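Local structure of N-acetylneuraminate epimerase (2UVK) at residues G213-A218 with G242-F247; G200-L205 with D223-N228. The protein speeds the interconversion of the alpha and beta anomers of N-acetylneuraminic acid, turning the alpha form into the beta form. All blocks are in the same frame, centred on the assembly; numbering follows the deposited sequence.

How the interactions relate
Interaction 1 and interaction 2 illustrate how one blade of a beta-propeller and the loops attached to it change their chemistry between the inside of the protein and its surface. Both belong largely to the fifth Kelch repeat, and their segments alternate along the chain; the centres of interactions 1 and 2 lie about 22 Å apart. Interaction 1 is buried and joins the short strand 214-215 and the turn after it to the loop leading into strand 247-251; aliphatic carbons lie on bare backbone, and the polar ends find partners elsewhere in the fold. Interaction 2 lies at the surface where one strand of a sheet begins and its neighbour ends, and combines a backbone hydrogen bond with a water-bridged charge pair.

Interaction 1 (G213-A218 with G242-F247); sequences GLRTDA and GVAGGF
The aliphatic part of Arg-215 lies across the backbone of Val-243 and Ala-244 in van der Waals packing, and Arg-215 gives the largest share of the contact. Arg-215 CG sits 3.6 Å from Val-243 C. The chain, bent at chi2 (125°), carries Arg-215 NE on to 3.7 Å from Ala-244 CB. That methyl group also meets CG of Arg-215, while the CB of Val-243 points away.

Closer to the backbone, Gly-242 passes directly against 216-217. Its CA makes a C-H...O contact of 3.4 Å with Thr-216 O and lies 3.9 Å from the CA of Asp-217. A side chain at Gly-242 would run into Thr-216 O, and the positive phi of Gly-242 (81°) likewise suits a residue without one.

Nearly all of this belongs to the fifth Kelch repeat of the beta-propeller; the short strand 214-215 pairs with strand 209-211, which contains the predicted proton acceptor Glu-209.

Polar groups are mostly satisfied outside the two segments. Arg-215 NH1 forms a salt bridge with Glu-209, and NE bonds to the carbonyl of Ala-261, two grips that fix how the guanidinium is turned. Within 213-218, the N of Ala-218 donates to Thr-216 OG1 over 3.1 Å, closing an ST turn; the same hydroxyl also bonds to Tyr-189, and Asp-217 OD2 bonds to Ser-239.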
loop_
_atom_site.group_PDB
_atom_site.type_symbol
_atom_site.label_atom_id
_atom_site.label_comp_id
_atom_site.label_asym_id
_atom_site.label_seq_id
_atom_site.Cartn_x
_atom_site.Cartn_y
_atom_site.Cartn_z
ATOM N N GLY B 213 -18.375 6.336 -1.010
ATOM C CA GLY B 213 -19.700 6.700 -1.521
ATOM C C GLY B 213 -20.189 6.076 -2.819
ATOM O O GLY B 213 -21.289 6.390 -3.303
ATOM N N LEU B 214 -19.388 5.199 -3.397
ATOM C CA LEU B 214 -19.771 4.479 -4.599
ATOM C C LEU B 214 -19.537 2.999 -4.427
ATOM O O LEU B 214 -18.409 2.578 -4.167
ATOM C CB LEU B 214 -18.921 4.955 -5.758
ATOM C CG LEU B 214 -19.189 4.250 -7.087
ATOM C CD1 LEU B 214 -20.571 4.628 -7.687
ATOM C CD2 LEU B 214 -18.051 4.547 -8.047
ATOM N N ARG B 215 -20.594 2.223 -4.585
ATOM C CA ARG B 215 -20.516 0.780 -4.528
ATOM C C ARG B 215 -20.572 0.162 -5.921
ATOM O O ARG B 215 -20.956 0.830 -6.914
ATOM C CB ARG B 215 -21.647 0.255 -3.683
ATOM C CG ARG B 215 -21.482 0.566 -2.201
ATOM C CD ARG B 215 -22.664 1.283 -1.656
ATOM N NE ARG B 215 -22.519 1.564 -0.225
ATOM C CZ ARG B 215 -21.882 2.616 0.286
ATOM N NH1 ARG B 215 -21.260 3.500 -0.488
ATOM N NH2 ARG B 215 -21.822 2.756 1.605
ATOM N N THR B 216 -20.201 -1.106 -5.968
ATOM C CA THR B 216 -20.265 -1.945 -7.160
ATOM C C THR B 216 -21.288 -3.069 -6.959
ATOM O O THR B 216 -21.467 -3.543 -5.831
ATOM C CB THR B 216 -18.898 -2.551 -7.495
ATOM O OG1 THR B 216 -18.992 -3.317 -8.704
ATOM C CG2 THR B 216 -18.413 -3.458 -6.394
ATOM N N ASP B 217 -21.995 -3.469 -8.033
ATOM C CA ASP B 217 -22.864 -4.638 -7.979
ATOM C C ASP B 217 -22.114 -5.904 -8.425
ATOM O O ASP B 217 -22.711 -6.969 -8.542
ATOM C CB ASP B 217 -24.139 -4.423 -8.814
ATOM C CG ASP B 217 -23.858 -4.313 -10.276
ATOM O OD1 ASP B 217 -22.683 -4.134 -10.640
ATOM O OD2 ASP B 217 -24.836 -4.407 -11.063
ATOM N N ALA B 218 -20.791 -5.795 -8.583
ATOM C CA ALA B 218 -19.987 -6.919 -9.027
ATOM C C ALA B 218 -19.987 -8.075 -8.032
ATOM O O ALA B 218 -20.149 -7.880 -6.799
ATOM C CB ALA B 218 -18.568 -6.473 -9.315
ATOM N N GLY B 242 -25.437 -1.506 -6.256
ATOM C CA GLY B 242 -24.656 -2.328 -5.329
ATOM C C GLY B 242 -24.876 -1.842 -3.914
ATOM O O GLY B 242 -25.492 -0.810 -3.678
ATOM N N VAL B 243 -24.411 -2.656 -2.972
ATOM C CA VAL B 243 -24.384 -2.280 -1.558
ATOM C C VAL B 243 -22.983 -2.493 -1.014
ATOM O O VAL B 243 -22.115 -3.070 -1.662
ATOM C CB VAL B 243 -25.380 -3.115 -0.716
ATOM C CG1 VAL B 243 -26.812 -2.855 -1.173
ATOM C CG2 VAL B 243 -25.014 -4.594 -0.769
ATOM N N ALA B 244 -22.775 -2.030 0.208
ATOM C CA ALA B 244 -21.620 -2.429 0.978
ATOM C C ALA B 244 -22.101 -2.868 2.372
ATOM O O ALA B 244 -23.190 -2.505 2.808
ATOM C CB ALA B 244 -20.613 -1.326 1.069
ATOM N N GLY B 245 -21.300 -3.678 3.052
ATOM C CA GLY B 245 -21.690 -4.171 4.356
ATOM C C GLY B 245 -22.834 -5.163 4.336
ATOM O O GLY B 245 -23.537 -5.333 5.328
ATOM N N GLY B 246 -23.035 -5.836 3.198
ATOM C CA GLY B 246 -24.005 -6.917 3.133
ATOM C C GLY B 246 -23.561 -8.182 3.864
ATOM O O GLY B 246 -22.400 -8.334 4.245
ATOM N N PHE B 247 -24.519 -9.099 4.023
ATOM C CA PHE B 247 -24.329 -10.389 4.692
ATOM C C PHE B 247 -24.308 -11.520 3.677
ATOM O O PHE B 247 -25.014 -11.471 2.658
ATOM C CB PHE B 247 -25.473 -10.632 5.667
ATOM C CG PHE B 247 -25.592 -9.580 6.732
ATOM C CD1 PHE B 247 -24.968 -9.743 7.962
ATOM C CD2 PHE B 247 -26.353 -8.442 6.510
ATOM C CE1 PHE B 247 -25.082 -8.777 8.925
ATOM C CE2 PHE B 247 -26.438 -7.473 7.482
ATOM C CZ PHE B 247 -25.828 -7.664 8.688
#

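Interaction 2 (G200-L205 with D223-N228); sequences GDKTWL and DFTGNN
Asp-201 and Phe-224 are joined by a short backbone hydrogen bond, from Phe-224 N to Asp-201 O at 2.8 Å. Asp-201 O also lies in the plane of the Phe-224 ring, at its edge, and 3.4 Å from Phe-224 CB, which makes this the close-packed side of the contact. With CG beside its own backbone N (chi1 -68°), the ring sends CE2 obliquely to Thr-203 OG1; that hydroxyl bonds to Asn-198. Beyond the segments, the ring stacks with His-117 and touches Phe-115 of the neighbouring strand 112-117.

The other side is looser and opens toward solvent, with a water at its end. Lys-202 and Asp-223 run side by side in the same direction, with Lys-202 CE 3.5 Å from Asp-223 OD1. Their charged ends do not close into a salt bridge: Lys-202 NZ and Asp-223 OD2 stay 4.4 Å apart, and one water spans them, accepting from the ammonium and donating to the carboxylate. Asp-223 OD1 is instead gripped twice by Thr-225, through its backbone N at 2.9 Å and through its hydroxyl, which reaches Asp-223 OD1 on the syn side. Thr-225 CG2 then packs on Asp-201 CB at 3.7 Å. Were Asp-223 replaced by an alanine, the amide and hydroxyl of Thr-225 would probably lose their shared acceptor, and the Lys-202 ammonium its water-bridged mate.

Lys-202 and Asp-223 form an antiparallel non-hydrogen-bonded pair where strands 202-206 and 219-223 of a propeller blade meet, and the Asx turn at Asp-223 leads the chain out toward strand 230-233.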
loop_
_atom_site.group_PDB
_atom_site.type_symbol
_atom_site.label_atom_id
_atom_site.label_comp_id
_atom_site.label_asym_id
_atom_site.label_seq_id
_atom_site.Cartn_x
_atom_site.Cartn_y
_atom_site.Cartn_z
ATOM N N GLY B 200 -14.642 -24.646 0.118
ATOM C CA GLY B 200 -13.602 -25.429 -0.534
ATOM C C GLY B 200 -12.704 -24.554 -1.378
ATOM O O GLY B 200 -12.196 -23.536 -0.903
ATOM N N ASP B 201 -12.559 -24.904 -2.652
ATOM C CA ASP B 201 -11.606 -24.221 -3.529
ATOM C C ASP B 201 -12.214 -23.012 -4.241
ATOM O O ASP B 201 -11.604 -22.474 -5.165
ATOM C CB ASP B 201 -11.015 -25.220 -4.545
ATOM C CG ASP B 201 -9.913 -26.075 -3.956
ATOM O OD1 ASP B 201 -9.355 -25.739 -2.896
ATOM O OD2 ASP B 201 -9.604 -27.144 -4.558
ATOM N N LYS B 202 -13.391 -22.563 -3.789
ATOM C CA LYS B 202 -14.020 -21.349 -4.333
ATOM C C LYS B 202 -14.251 -20.303 -3.249
ATOM O O LYS B 202 -14.651 -20.646 -2.150
ATOM C CB LYS B 202 -15.366 -21.659 -4.952
ATOM C CG LYS B 202 -15.308 -22.658 -6.114
ATOM C CD LYS B 202 -14.459 -22.183 -7.275
ATOM C CE LYS B 202 -14.527 -23.167 -8.452
ATOM N NZ LYS B 202 -15.890 -23.213 -9.030
ATOM N N THR B 203 -13.980 -19.044 -3.587
ATOM C CA THR B 203 -14.365 -17.912 -2.733
ATOM C C THR B 203 -15.041 -16.855 -3.608
ATOM O O THR B 203 -14.632 -16.613 -4.741
ATOM C CB THR B 203 -13.134 -17.334 -2.083
ATOM O OG1 THR B 203 -12.567 -18.326 -1.217
ATOM C CG2 THR B 203 -13.480 -16.027 -1.298
ATOM N N TRP B 204 -16.071 -16.224 -3.052
ATOM C CA TRP B 204 -16.839 -15.190 -3.719
ATOM C C TRP B 204 -16.738 -13.872 -2.947
ATOM O O TRP B 204 -16.790 -13.894 -1.725
ATOM C CB TRP B 204 -18.298 -15.623 -3.819
ATOM C CG TRP B 204 -18.480 -16.886 -4.608
ATOM C CD1 TRP B 204 -18.648 -16.964 -5.948
ATOM C CD2 TRP B 204 -18.528 -18.238 -4.105
ATOM N NE1 TRP B 204 -18.781 -18.276 -6.324
ATOM C CE2 TRP B 204 -18.702 -19.082 -5.222
ATOM C CE3 TRP B 204 -18.413 -18.819 -2.842
ATOM C CZ2 TRP B 204 -18.792 -20.475 -5.102
ATOM C CZ3 TRP B 204 -18.506 -20.206 -2.726
ATOM C CH2 TRP B 204 -18.686 -21.014 -3.858
ATOM N N LEU B 205 -16.573 -12.767 -3.682
ATOM C CA LEU B 205 -16.477 -11.380 -3.154
ATOM C C LEU B 205 -17.637 -10.608 -3.745
ATOM O O LEU B 205 -17.684 -10.384 -4.955
ATOM C CB LEU B 205 -15.157 -10.733 -3.562
ATOM C CG LEU B 205 -13.866 -11.484 -3.237
ATOM C CD1 LEU B 205 -12.652 -10.726 -3.807
ATOM C CD2 LEU B 205 -13.716 -11.679 -1.745
ATOM N N ASP B 223 -11.117 -18.842 -8.014
ATOM C CA ASP B 223 -11.121 -20.275 -8.276
ATOM C C ASP B 223 -9.723 -20.845 -8.003
ATOM O O ASP B 223 -8.780 -20.613 -8.761
ATOM C CB ASP B 223 -11.557 -20.459 -9.714
ATOM C CG ASP B 223 -11.631 -21.926 -10.125
ATOM O OD1 ASP B 223 -11.124 -22.794 -9.389
ATOM O OD2 ASP B 223 -12.200 -22.194 -11.207
ATOM N N PHE B 224 -9.600 -21.567 -6.898
ATOM C CA PHE B 224 -8.351 -22.186 -6.480
ATOM C C PHE B 224 -8.252 -23.660 -6.920
ATOM O O PHE B 224 -7.394 -24.363 -6.404
ATOM C CB PHE B 224 -8.237 -22.184 -4.946
ATOM C CG PHE B 224 -8.057 -20.803 -4.312
ATOM C CD1 PHE B 224 -6.795 -20.347 -3.999
ATOM C CD2 PHE B 224 -9.152 -20.024 -3.967
ATOM C CE1 PHE B 224 -6.618 -19.109 -3.392
ATOM C CE2 PHE B 224 -8.969 -18.777 -3.335
ATOM C CZ PHE B 224 -7.710 -18.344 -3.072
ATOM N N THR B 225 -9.108 -24.112 -7.836
ATOM C CA THR B 225 -9.177 -25.550 -8.191
ATOM C C THR B 225 -7.978 -26.031 -8.994
ATOM O O THR B 225 -7.655 -27.227 -8.984
ATOM C CB THR B 225 -10.457 -25.890 -8.977
ATOM O OG1 THR B 225 -10.525 -25.105 -10.177
ATOM C CG2 THR B 225 -11.706 -25.648 -8.145
ATOM N N GLY B 226 -7.316 -25.120 -9.690
ATOM C CA GLY B 226 -6.252 -25.491 -10.599
ATOM C C GLY B 226 -4.890 -25.153 -10.057
ATOM O O GLY B 226 -4.735 -24.730 -8.908
ATOM N N ASN B 227 -3.893 -25.310 -10.917
ATOM C CA ASN B 227 -2.519 -25.030 -10.560
ATOM C C ASN B 227 -2.279 -23.531 -10.341
ATOM O O ASN B 227 -1.345 -23.142 -9.651
ATOM C CB ASN B 227 -1.575 -25.550 -11.657
ATOM C CG ASN B 227 -1.572 -27.083 -11.780
ATOM O OD1 ASN B 227 -0.758 -27.642 -12.516
ATOM N ND2 ASN B 227 -2.476 -27.761 -11.071
ATOM N N ASN B 228 -3.117 -22.703 -10.958
ATOM C CA ASN B 228 -2.994 -21.256 -10.908
ATOM C C ASN B 228 -4.328 -20.646 -10.478
ATOM O O ASN B 228 -5.369 -21.004 -11.011
ATOM C CB ASN B 228 -2.628 -20.735 -12.294
ATOM C CG ASN B 228 -1.301 -21.286 -12.790
ATOM O OD1 ASN B 228 -0.279 -21.148 -12.115
ATOM N ND2 ASN B 228 -1.304 -21.895 -13.981
HETATM O O HOH W 1 -15.000 -21.665 -11.320
#